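Farnesyl pyrophosphate synthase (Pseudomonas aeruginosa, PDB 3ZOU) catalyses the chain-elongating condensation of isopentenyl diphosphate with an allylic diphosphate such as geranyl diphosphate to build farnesyl diphosphate. Local coordinates at residues C71-I76 and E187-L192; A12-A17 and L51-C56; D223-V228 and A258-A263; G216-V221 and L264-L269. All blocks are in the same frame, centred on the assembly; numbering follows the deposited sequence.

The four contacts fall into two touching pairs in a mainly helical subunit. Contacts 1 and 2 have centres about 10 Å apart and meet directly, Cys71 lying on Ala17 and Val190 on Leu51, so helices 3-19, 47-58, 67-85 and 171-196 form one packed group. Contacts 3 and 4 are likewise about 10 Å apart between centres and are two levels of the same helix pair, 202-227 with 256-273; Val221 bridges them. From contact 1 to contact 4 the centres are about 20 Å apart. The side chain of Ser189 in contact 1 is about 12 Å from both geranyl diphosphate and the bound benzoxazolone fragment, whereas contact 3 adjoins a magnesium ion on Asp224.

Contact 1. Residues C71-I76 and E187-L192; sequences CAVELI and EASVRL
Val73 of helix 67-85 and Ser189 of helix 171-196 meet where the two backbones come nearest, with 6.1 Å between the CA atoms of Val73 and Ser189. This is the tight part. Ser189 OG sits against Val73 CB at 3.4 Å, roughly in line with the valine's bond from CA to CB, with a methyl to each flank, Val73 CG2 at 3.5 Å and Val73 CG1 at 3.6 Å from Ser189 OG. The serine oxygen can approach this hydrocarbon fork because its polar need is met on its own helix. With chi1 at -64°, OG folds back beside the backbone N and hydrogen-bonds to Leu185 O, one turn earlier.

One turn onward the fit relaxes. Leu192 reaches over with a single methyl, and its CD2 meets Val73 CG1 at 4.2 Å, an ordinary apolar touch. The loose end does not open to solvent, since all three touching residues are buried; Leu145 and Ala148 of helix 135-149 pack on the neighbouring Ala72 and Ala188, and Arg48 lies against Val73 and Ser189. The chemistry implies a buried, mainly apolar contact between two core helices, in which the one hydroxyl is satisfied within its own helix.

Contact 2. Residues A12-A17 and L51-C56; sequences ARVDAA and LAYAAC
Tyr53 on helix 47-58 spans the gap to helix 3-19 with its whole ring and ends against Arg13 and Val14. The backbones are well separated, 9.7 Å between the CA atoms of Val14 and Tyr53, so side-chain conformation decides the contact. Tyr53 has CG swung beside its own backbone N, chi1 -72°, which aims the phenol across the gap. Arg13 leaves its helix in a different staggered position, with CG opposite the backbone N (chi1 -169°), and runs fully extended from CG to NE. Its CG and CD methylenes slant across the phenol end: Tyr53 OH is 3.6 Å from both Arg13 CG and Arg13 CD, and Arg13 CD is 3.8 Å from Tyr53 CZ. The guanidinium stands nearly perpendicular to the ring, 89° between the planes, with the hydroxyl near its plane at one edge, so there is no flat stacking. Val14 comes in at the ring's edge, its CB 4.4 Å from Tyr53 CE2.

The polar ends converge on a third helix. Asp67, at the start of helix 67-85, makes a salt bridge with Arg13 NE and a hydrogen bond with Tyr53 OH, both through its OD1. One carboxylate oxygen thus serves two partners: it satisfies the buried phenol, while the solvent-exposed arginine would offset its negative charge.

Contact 3. Residues D223-V228 and A258-A263; sequences DDILDV and AAKGYA. With MG (magnesium ion), chain F.
One side chain, Ile225, makes every contact between segment 223-228 and Ala259, Lys260 and Ala263, and its terminal methyl rests on backbone as much as on side chains. CD1 of Ile225 sits 3.6 Å from Ala259 O and 3.7 Å from Lys260 CA. The extended branch makes this possible: CG1 lies beside the backbone N (chi1 -72°) and CD1 points on outward (chi2 161°), spanning axes that pass 10.1 Å apart at an angle of 146°, roughly antiparallel. Ala259 CB lies along the outer branch, 4.1 Å from both Ile225 CG1 and Ile225 CD1, and Ala263 CB grazes CD1 more distantly. The aliphatic part of Lys260, stretched straight beyond CG, passes over the other arm of the isoleucine, with Lys260 CE 3.9 Å from Ile225 CG2.

The segment spells Asp-Asp-Ile-Leu-Asp, the second aspartate-rich DDxxD motif of the trans-prenyltransferases, in which such aspartates generally serve magnesium and diphosphate binding. Ile225 is the first of the two apolar residues between the aspartates of the motif. Its neighbour Asp224 binds a magnesium ion through OD1 at 2.1 Å, and five waters complete an octahedron, with water 5 opposite the carboxylate oxygen. Water 1 is held more loosely, 2.5 Å from the magnesium, and donates to Asp224 OD2 at 2.6 Å. That second oxygen also accepts from Tyr250 N, which should limit rotation of the carboxylate. This ion is distinct from the pair that Asp84 and Asp90 bind. Asp223 is occupied by a salt bridge to Arg294 near the C-terminus.

Contact 4. Residues G216-V221 and L264-L269; sequences GLAFQV and LELRDL
Leu266 is the bump of this contact, and a hollow on helix 202-227 formed by Leu217, Ala218 and Val221 receives it. Its CD1 methyl goes deepest: it lies 3.7 Å from Ala218 N, 3.7 Å from Val221 CG2 and 4.0 Å from Leu217 CB, so the floor is backbone and the walls are side chains one turn apart. The leucine reaches it with CG beside its own backbone N and CD1 carried on outward (chi1 -68°, chi2 163°). Ala218, by contrast, is a low spot that lets the chains close up. Its CB meets Leu266 CB at 3.8 Å, and the CA atoms of Ala218 and Leu266 are just 5.6 Å apart. Val221 and Leu266 slant across one another rather than lying side by side.

Beyond this fit, Arg267 turns away and grips its neighbour Asp268: NE and NH2 both bond to Asp268 OD1, from the same face of the carboxylate. Around the hollow, Tyr262 and Tyr250 pack on Leu217 and Val221, and Ile291 and Val292 of helix 282-293 on Ala218. With segment axes 8.8 Å apart and antiparallel to within 20°, this is an antiparallel helix pair of the all-alpha isoprenoid synthase fold.

Contact 1. Residues C71-I76 and E187-L192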
# COMPACT_ATOMS: atom_id res chain seq x y z
N CYS A 71 10.42 -10.36 2.28
CA CYS A 71 9.61 -10.15 1.09
C CYS A 71 8.91 -8.79 1.06
O CYS A 71 8.98 -8.07 0.08
CB CYS A 71 8.54 -11.17 0.99
SG CYS A 71 9.09 -12.84 0.53
N ALA A 72 8.38 -8.42 2.20
CA ALA A 72 7.63 -7.14 2.28
C ALA A 72 8.52 -5.98 1.99
O ALA A 72 8.16 -5.07 1.22
CB ALA A 72 6.95 -6.99 3.61
N VAL A 73 9.72 -5.92 2.59
CA VAL A 73 10.56 -4.75 2.34
C VAL A 73 11.05 -4.72 0.91
O VAL A 73 11.18 -3.64 0.34
CB VAL A 73 11.71 -4.58 3.36
CG1 VAL A 73 11.08 -4.38 4.74
CG2 VAL A 73 12.67 -5.78 3.36
N GLU A 74 11.28 -5.88 0.29
CA GLU A 74 11.70 -5.91 -1.08
C GLU A 74 10.58 -5.47 -2.02
O GLU A 74 10.81 -4.80 -2.99
CB GLU A 74 12.29 -7.27 -1.50
CG GLU A 74 13.01 -7.17 -2.83
CD GLU A 74 14.27 -6.28 -2.89
OE1 GLU A 74 14.81 -5.94 -1.81
OE2 GLU A 74 14.68 -6.00 -4.02
N LEU A 75 9.36 -5.86 -1.66
CA LEU A 75 8.20 -5.46 -2.46
C LEU A 75 8.04 -3.96 -2.43
O LEU A 75 7.71 -3.36 -3.48
CB LEU A 75 6.96 -6.16 -1.98
CG LEU A 75 6.93 -7.67 -2.38
CD1 LEU A 75 5.89 -8.36 -1.54
CD2 LEU A 75 6.70 -7.90 -3.85
N ILE A 76 8.16 -3.36 -1.24
CA ILE A 76 8.04 -1.91 -1.17
C ILE A 76 9.17 -1.28 -2.06
O ILE A 76 8.96 -0.28 -2.78
CB ILE A 76 8.08 -1.38 0.27
CG1 ILE A 76 6.85 -1.85 1.08
CG2 ILE A 76 8.23 0.16 0.32
CD1 ILE A 76 5.53 -1.34 0.54
N GLU A 187 15.78 1.31 7.81
CA GLU A 187 15.49 1.22 9.22
C GLU A 187 14.38 0.20 9.46
O GLU A 187 14.42 -0.64 10.35
CB GLU A 187 15.23 2.58 9.90
CG GLU A 187 16.47 3.45 9.88
CD GLU A 187 16.26 4.95 9.76
OE1 GLU A 187 15.26 5.40 10.34
OE2 GLU A 187 17.14 5.61 9.10
N ALA A 188 13.36 0.23 8.63
CA ALA A 188 12.25 -0.72 8.76
C ALA A 188 12.65 -2.14 8.48
O ALA A 188 12.11 -3.06 9.06
CB ALA A 188 11.10 -0.30 7.76
N SER A 189 13.60 -2.31 7.57
CA SER A 189 14.06 -3.67 7.23
C SER A 189 14.72 -4.29 8.47
O SER A 189 14.45 -5.41 8.83
CB SER A 189 15.07 -3.61 6.08
OG SER A 189 14.41 -3.11 4.90
N VAL A 190 15.60 -3.53 9.08
CA VAL A 190 16.23 -3.95 10.34
C VAL A 190 15.18 -4.18 11.48
O VAL A 190 15.20 -5.19 12.20
CB VAL A 190 17.32 -2.96 10.76
CG1 VAL A 190 17.76 -3.16 12.20
CG2 VAL A 190 18.47 -3.03 9.77
N ARG A 191 14.24 -3.25 11.65
CA ARG A 191 13.26 -3.33 12.69
C ARG A 191 12.38 -4.57 12.48
O ARG A 191 12.10 -5.30 13.43
CB ARG A 191 12.36 -2.03 12.72
CG ARG A 191 11.18 -2.11 13.68
CD ARG A 191 11.55 -2.37 15.11
NE ARG A 191 12.47 -1.38 15.61
CZ ARG A 191 12.16 -0.32 16.37
NH1 ARG A 191 10.95 -0.16 16.86
NH2 ARG A 191 13.11 0.55 16.71
N LEU A 192 11.93 -4.83 11.24
CA LEU A 192 11.06 -5.96 10.98
C LEU A 192 11.78 -7.29 11.22
O LEU A 192 11.17 -8.20 11.75
CB LEU A 192 10.50 -5.87 9.57
CG LEU A 192 9.13 -5.23 9.48
CD1 LEU A 192 9.06 -3.83 10.03
CD2 LEU A 192 8.65 -5.26 8.03

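Contact 2. Residues A12-A17 and L51-C56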
# COMPACT_ATOMS: atom_id res chain seq x y z
N ALA A 12 19.13 -15.64 -2.65
CA ALA A 12 18.48 -16.85 -3.14
C ALA A 12 17.21 -17.14 -2.38
O ALA A 12 16.22 -17.57 -2.96
CB ALA A 12 19.45 -18.03 -3.07
N ARG A 13 17.24 -16.99 -1.07
CA ARG A 13 16.12 -17.32 -0.21
C ARG A 13 14.93 -16.41 -0.49
O ARG A 13 13.80 -16.85 -0.72
CB ARG A 13 16.54 -17.19 1.22
CG ARG A 13 15.51 -17.77 2.15
CD ARG A 13 15.83 -17.88 3.62
NE ARG A 13 14.65 -18.54 4.16
CZ ARG A 13 14.42 -19.85 4.29
NH1 ARG A 13 15.35 -20.76 4.03
NH2 ARG A 13 13.22 -20.26 4.73
N VAL A 14 15.19 -15.12 -0.49
CA VAL A 14 14.10 -14.18 -0.75
C VAL A 14 13.61 -14.26 -2.17
O VAL A 14 12.39 -14.12 -2.41
CB VAL A 14 14.43 -12.73 -0.33
CG1 VAL A 14 15.31 -12.03 -1.32
CG2 VAL A 14 13.12 -11.98 -0.07
N ASP A 15 14.47 -14.51 -3.13
CA ASP A 15 14.06 -14.65 -4.49
C ASP A 15 13.10 -15.82 -4.64
O ASP A 15 12.09 -15.72 -5.33
CB ASP A 15 15.22 -14.80 -5.47
CG ASP A 15 15.92 -13.50 -5.78
OD1 ASP A 15 15.41 -12.44 -5.33
OD2 ASP A 15 17.01 -13.62 -6.34
N ALA A 16 13.37 -16.92 -4.00
CA ALA A 16 12.42 -18.05 -4.06
C ALA A 16 11.08 -17.72 -3.48
O ALA A 16 10.04 -18.00 -4.14
CB ALA A 16 13.04 -19.30 -3.41
N ALA A 17 11.06 -17.03 -2.33
CA ALA A 17 9.82 -16.64 -1.68
C ALA A 17 9.05 -15.62 -2.54
O ALA A 17 7.84 -15.74 -2.75
CB ALA A 17 10.11 -16.07 -0.35
N LEU A 51 19.24 -7.28 5.34
CA LEU A 51 19.12 -6.58 6.59
C LEU A 51 18.11 -7.26 7.51
O LEU A 51 18.31 -7.33 8.72
CB LEU A 51 18.78 -5.10 6.36
CG LEU A 51 19.95 -4.23 5.88
CD1 LEU A 51 19.50 -2.90 5.32
CD2 LEU A 51 20.99 -4.05 6.97
N ALA A 52 16.93 -7.60 6.96
CA ALA A 52 15.89 -8.28 7.78
C ALA A 52 16.42 -9.61 8.32
O ALA A 52 16.27 -9.87 9.49
CB ALA A 52 14.62 -8.48 6.95
N TYR A 53 17.00 -10.41 7.47
CA TYR A 53 17.55 -11.72 7.95
C TYR A 53 18.63 -11.45 8.98
O TYR A 53 18.67 -12.11 10.02
CB TYR A 53 18.15 -12.50 6.78
CG TYR A 53 17.08 -13.05 5.86
CD1 TYR A 53 16.05 -13.86 6.33
CD2 TYR A 53 17.12 -12.83 4.49
CE1 TYR A 53 15.10 -14.39 5.49
CE2 TYR A 53 16.13 -13.32 3.64
CZ TYR A 53 15.15 -14.15 4.14
OH TYR A 53 14.14 -14.66 3.31
N ALA A 54 19.51 -10.49 8.71
CA ALA A 54 20.69 -10.30 9.56
C ALA A 54 20.23 -9.75 10.89
O ALA A 54 20.81 -10.07 11.94
CB ALA A 54 21.75 -9.44 8.91
N ALA A 55 19.25 -8.82 10.93
CA ALA A 55 18.76 -8.33 12.19
C ALA A 55 18.08 -9.45 13.01
O ALA A 55 18.19 -9.46 14.25
CB ALA A 55 17.79 -7.14 11.95
N CYS A 56 17.32 -10.29 12.34
CA CYS A 56 16.65 -11.39 12.99
C CYS A 56 17.76 -12.28 13.63
O CYS A 56 17.66 -12.57 14.84
CB CYS A 56 15.86 -12.15 11.98
SG CYS A 56 14.95 -13.56 12.64

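Contact 3. Residues D223-V228 and A258-A263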
# COMPACT_ATOMS: atom_id res chain seq x y z
N ASP A 223 28.46 6.19 -2.12
CA ASP A 223 28.03 6.24 -3.52
C ASP A 223 28.48 7.54 -4.22
O ASP A 223 28.93 7.49 -5.38
CB ASP A 223 26.51 6.20 -3.64
CG ASP A 223 25.95 4.80 -3.64
OD1 ASP A 223 26.72 3.82 -3.46
OD2 ASP A 223 24.69 4.66 -3.75
N ASP A 224 28.36 8.65 -3.50
CA ASP A 224 28.75 9.96 -3.98
C ASP A 224 30.26 9.95 -4.22
O ASP A 224 30.75 10.49 -5.24
CB ASP A 224 28.41 11.11 -3.03
CG ASP A 224 26.92 11.48 -3.03
OD1 ASP A 224 26.18 10.85 -3.79
OD2 ASP A 224 26.59 12.41 -2.27
N ILE A 225 31.02 9.34 -3.30
CA ILE A 225 32.46 9.33 -3.43
C ILE A 225 32.83 8.55 -4.67
O ILE A 225 33.67 9.01 -5.46
CB ILE A 225 33.12 8.74 -2.19
CG1 ILE A 225 33.02 9.69 -1.02
CG2 ILE A 225 34.59 8.34 -2.50
CD1 ILE A 225 33.23 9.07 0.32
N LEU A 226 32.23 7.38 -4.88
CA LEU A 226 32.54 6.54 -6.01
C LEU A 226 32.16 7.19 -7.35
O LEU A 226 32.83 6.98 -8.36
CB LEU A 226 31.87 5.17 -5.85
CG LEU A 226 32.45 4.30 -4.74
CD1 LEU A 226 31.61 3.04 -4.56
CD2 LEU A 226 33.92 3.98 -5.00
N ASP A 227 31.06 7.94 -7.36
CA ASP A 227 30.65 8.75 -8.55
C ASP A 227 31.71 9.79 -9.00
O ASP A 227 31.93 9.97 -10.19
CB ASP A 227 29.36 9.49 -8.27
CG ASP A 227 28.14 8.62 -8.38
OD1 ASP A 227 28.26 7.43 -8.78
OD2 ASP A 227 27.04 9.12 -8.06
N VAL A 228 32.35 10.45 -8.03
CA VAL A 228 33.55 11.27 -8.31
C VAL A 228 34.68 10.40 -8.84
O VAL A 228 35.36 9.71 -8.07
CB VAL A 228 34.00 12.04 -7.04
CG1 VAL A 228 35.25 12.89 -7.30
CG2 VAL A 228 32.88 12.95 -6.56
N ALA A 258 37.37 14.84 3.01
CA ALA A 258 36.58 14.93 4.21
C ALA A 258 35.30 13.98 4.14
O ALA A 258 34.79 13.54 5.16
CB ALA A 258 36.14 16.39 4.41
N ALA A 259 34.73 13.88 2.95
CA ALA A 259 33.59 12.94 2.67
C ALA A 259 34.08 11.49 2.99
O ALA A 259 33.33 10.68 3.57
CB ALA A 259 33.12 13.06 1.25
N LYS A 260 35.28 11.15 2.52
CA LYS A 260 35.84 9.78 2.78
C LYS A 260 35.94 9.52 4.30
O LYS A 260 35.60 8.45 4.82
CB LYS A 260 37.18 9.64 2.11
CG LYS A 260 37.08 9.59 0.62
CD LYS A 260 38.45 9.58 -0.06
CE LYS A 260 38.26 9.24 -1.49
NZ LYS A 260 39.50 9.10 -2.31
N GLY A 261 36.37 10.54 5.05
CA GLY A 261 36.42 10.50 6.46
C GLY A 261 35.12 10.27 7.18
O GLY A 261 34.98 9.57 8.22
N TYR A 262 34.10 10.99 6.67
CA TYR A 262 32.78 10.86 7.19
C TYR A 262 32.19 9.46 6.96
O TYR A 262 31.55 8.96 7.82
CB TYR A 262 31.91 11.92 6.53
CG TYR A 262 30.48 12.04 7.07
CD1 TYR A 262 30.18 12.01 8.45
CD2 TYR A 262 29.43 12.20 6.17
CE1 TYR A 262 28.88 12.16 8.92
CE2 TYR A 262 28.13 12.36 6.65
CZ TYR A 262 27.87 12.31 8.00
OH TYR A 262 26.57 12.42 8.48
N ALA A 263 32.49 8.87 5.83
CA ALA A 263 32.04 7.48 5.56
C ALA A 263 32.59 6.55 6.60
O ALA A 263 31.86 5.75 7.17
CB ALA A 263 32.43 7.04 4.18
MG MG F . 24.05 10.91 -3.91
O HOH W 1 24.01 12.55 -2.09
O HOH W 2 24.14 9.09 -5.21
O HOH W 3 24.17 9.67 -2.35
O HOH W 4 24.39 12.17 -5.62
O HOH W 5 22.14 10.73 -4.14

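Contact 4. Residues G216-V221 and L264-L269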
# COMPACT_ATOMS: atom_id res chain seq x y z
N GLY A 216 22.58 3.52 6.49
CA GLY A 216 21.80 4.17 5.40
C GLY A 216 22.49 5.40 4.85
O GLY A 216 22.62 5.57 3.67
N LEU A 217 23.05 6.21 5.73
CA LEU A 217 23.78 7.36 5.31
C LEU A 217 25.13 6.98 4.71
O LEU A 217 25.58 7.53 3.71
CB LEU A 217 23.98 8.36 6.45
CG LEU A 217 22.82 9.24 6.86
CD1 LEU A 217 23.48 10.31 7.78
CD2 LEU A 217 22.18 9.92 5.66
N ALA A 218 25.80 6.01 5.35
CA ALA A 218 27.10 5.56 4.79
C ALA A 218 27.03 5.15 3.33
O ALA A 218 27.92 5.49 2.52
CB ALA A 218 27.65 4.44 5.65
N PHE A 219 25.96 4.44 2.95
CA PHE A 219 25.77 4.05 1.62
C PHE A 219 25.71 5.24 0.67
O PHE A 219 26.32 5.22 -0.39
CB PHE A 219 24.47 3.31 1.42
CG PHE A 219 24.37 2.77 0.03
CD1 PHE A 219 25.19 1.71 -0.35
CD2 PHE A 219 23.54 3.36 -0.92
CE1 PHE A 219 25.16 1.21 -1.67
CE2 PHE A 219 23.48 2.85 -2.23
CZ PHE A 219 24.32 1.79 -2.60
N GLN A 220 25.01 6.28 1.10
CA GLN A 220 24.83 7.43 0.25
C GLN A 220 26.14 8.24 0.11
O GLN A 220 26.47 8.72 -0.98
CB GLN A 220 23.71 8.33 0.78
CG GLN A 220 22.37 7.63 0.71
CD GLN A 220 21.94 7.27 -0.70
OE1 GLN A 220 22.30 7.92 -1.69
NE2 GLN A 220 21.26 6.13 -0.82
N VAL A 221 26.85 8.35 1.23
CA VAL A 221 28.17 9.04 1.21
C VAL A 221 29.12 8.31 0.29
O VAL A 221 29.78 8.92 -0.62
CB VAL A 221 28.73 9.20 2.62
CG1 VAL A 221 30.13 9.87 2.55
CG2 VAL A 221 27.80 9.97 3.55
N LEU A 264 33.87 6.73 6.95
CA LEU A 264 34.40 5.91 8.05
C LEU A 264 33.76 6.13 9.39
O LEU A 264 33.52 5.21 10.16
CB LEU A 264 35.94 6.07 8.19
CG LEU A 264 36.75 5.74 6.95
CD1 LEU A 264 38.23 5.82 7.31
CD2 LEU A 264 36.46 4.38 6.37
N GLU A 265 33.47 7.39 9.69
CA GLU A 265 32.81 7.74 10.94
C GLU A 265 31.43 7.09 11.04
O GLU A 265 31.05 6.63 12.10
CB GLU A 265 32.67 9.26 11.08
CG GLU A 265 34.03 9.95 11.19
CD GLU A 265 33.99 11.44 11.13
OE1 GLU A 265 32.99 12.05 10.68
OE2 GLU A 265 35.04 12.00 11.50
N LEU A 266 30.70 7.05 9.92
CA LEU A 266 29.36 6.42 9.86
C LEU A 266 29.47 4.90 10.06
O LEU A 266 28.73 4.31 10.86
CB LEU A 266 28.64 6.77 8.54
CG LEU A 266 28.24 8.27 8.43
CD1 LEU A 266 27.95 8.54 7.00
CD2 LEU A 266 27.06 8.58 9.37
N ARG A 267 30.43 4.29 9.37
CA ARG A 267 30.70 2.87 9.63
C ARG A 267 30.96 2.66 11.14
O ARG A 267 30.47 1.75 11.80
CB ARG A 267 31.93 2.42 8.91
CG ARG A 267 32.39 1.00 9.28
CD ARG A 267 33.84 0.79 8.92
NE ARG A 267 34.68 1.68 9.69
CZ ARG A 267 35.98 1.88 9.42
NH1 ARG A 267 36.49 1.33 8.34
NH2 ARG A 267 36.67 2.75 10.18
N ASP A 268 31.80 3.51 11.71
CA ASP A 268 32.09 3.36 13.12
C ASP A 268 30.90 3.51 14.04
O ASP A 268 30.78 2.84 15.00
CB ASP A 268 33.20 4.33 13.55
CG ASP A 268 34.50 4.06 12.90
OD1 ASP A 268 34.71 2.93 12.34
OD2 ASP A 268 35.37 4.99 12.99
N LEU A 269 29.99 4.45 13.72
CA LEU A 269 28.80 4.58 14.49
C LEU A 269 27.93 3.35 14.39
O LEU A 269 27.39 2.93 15.37
CB LEU A 269 28.01 5.82 14.00
CG LEU A 269 28.59 7.16 14.33
CD1 LEU A 269 27.87 8.30 13.59
CD2 LEU A 269 28.62 7.39 15.82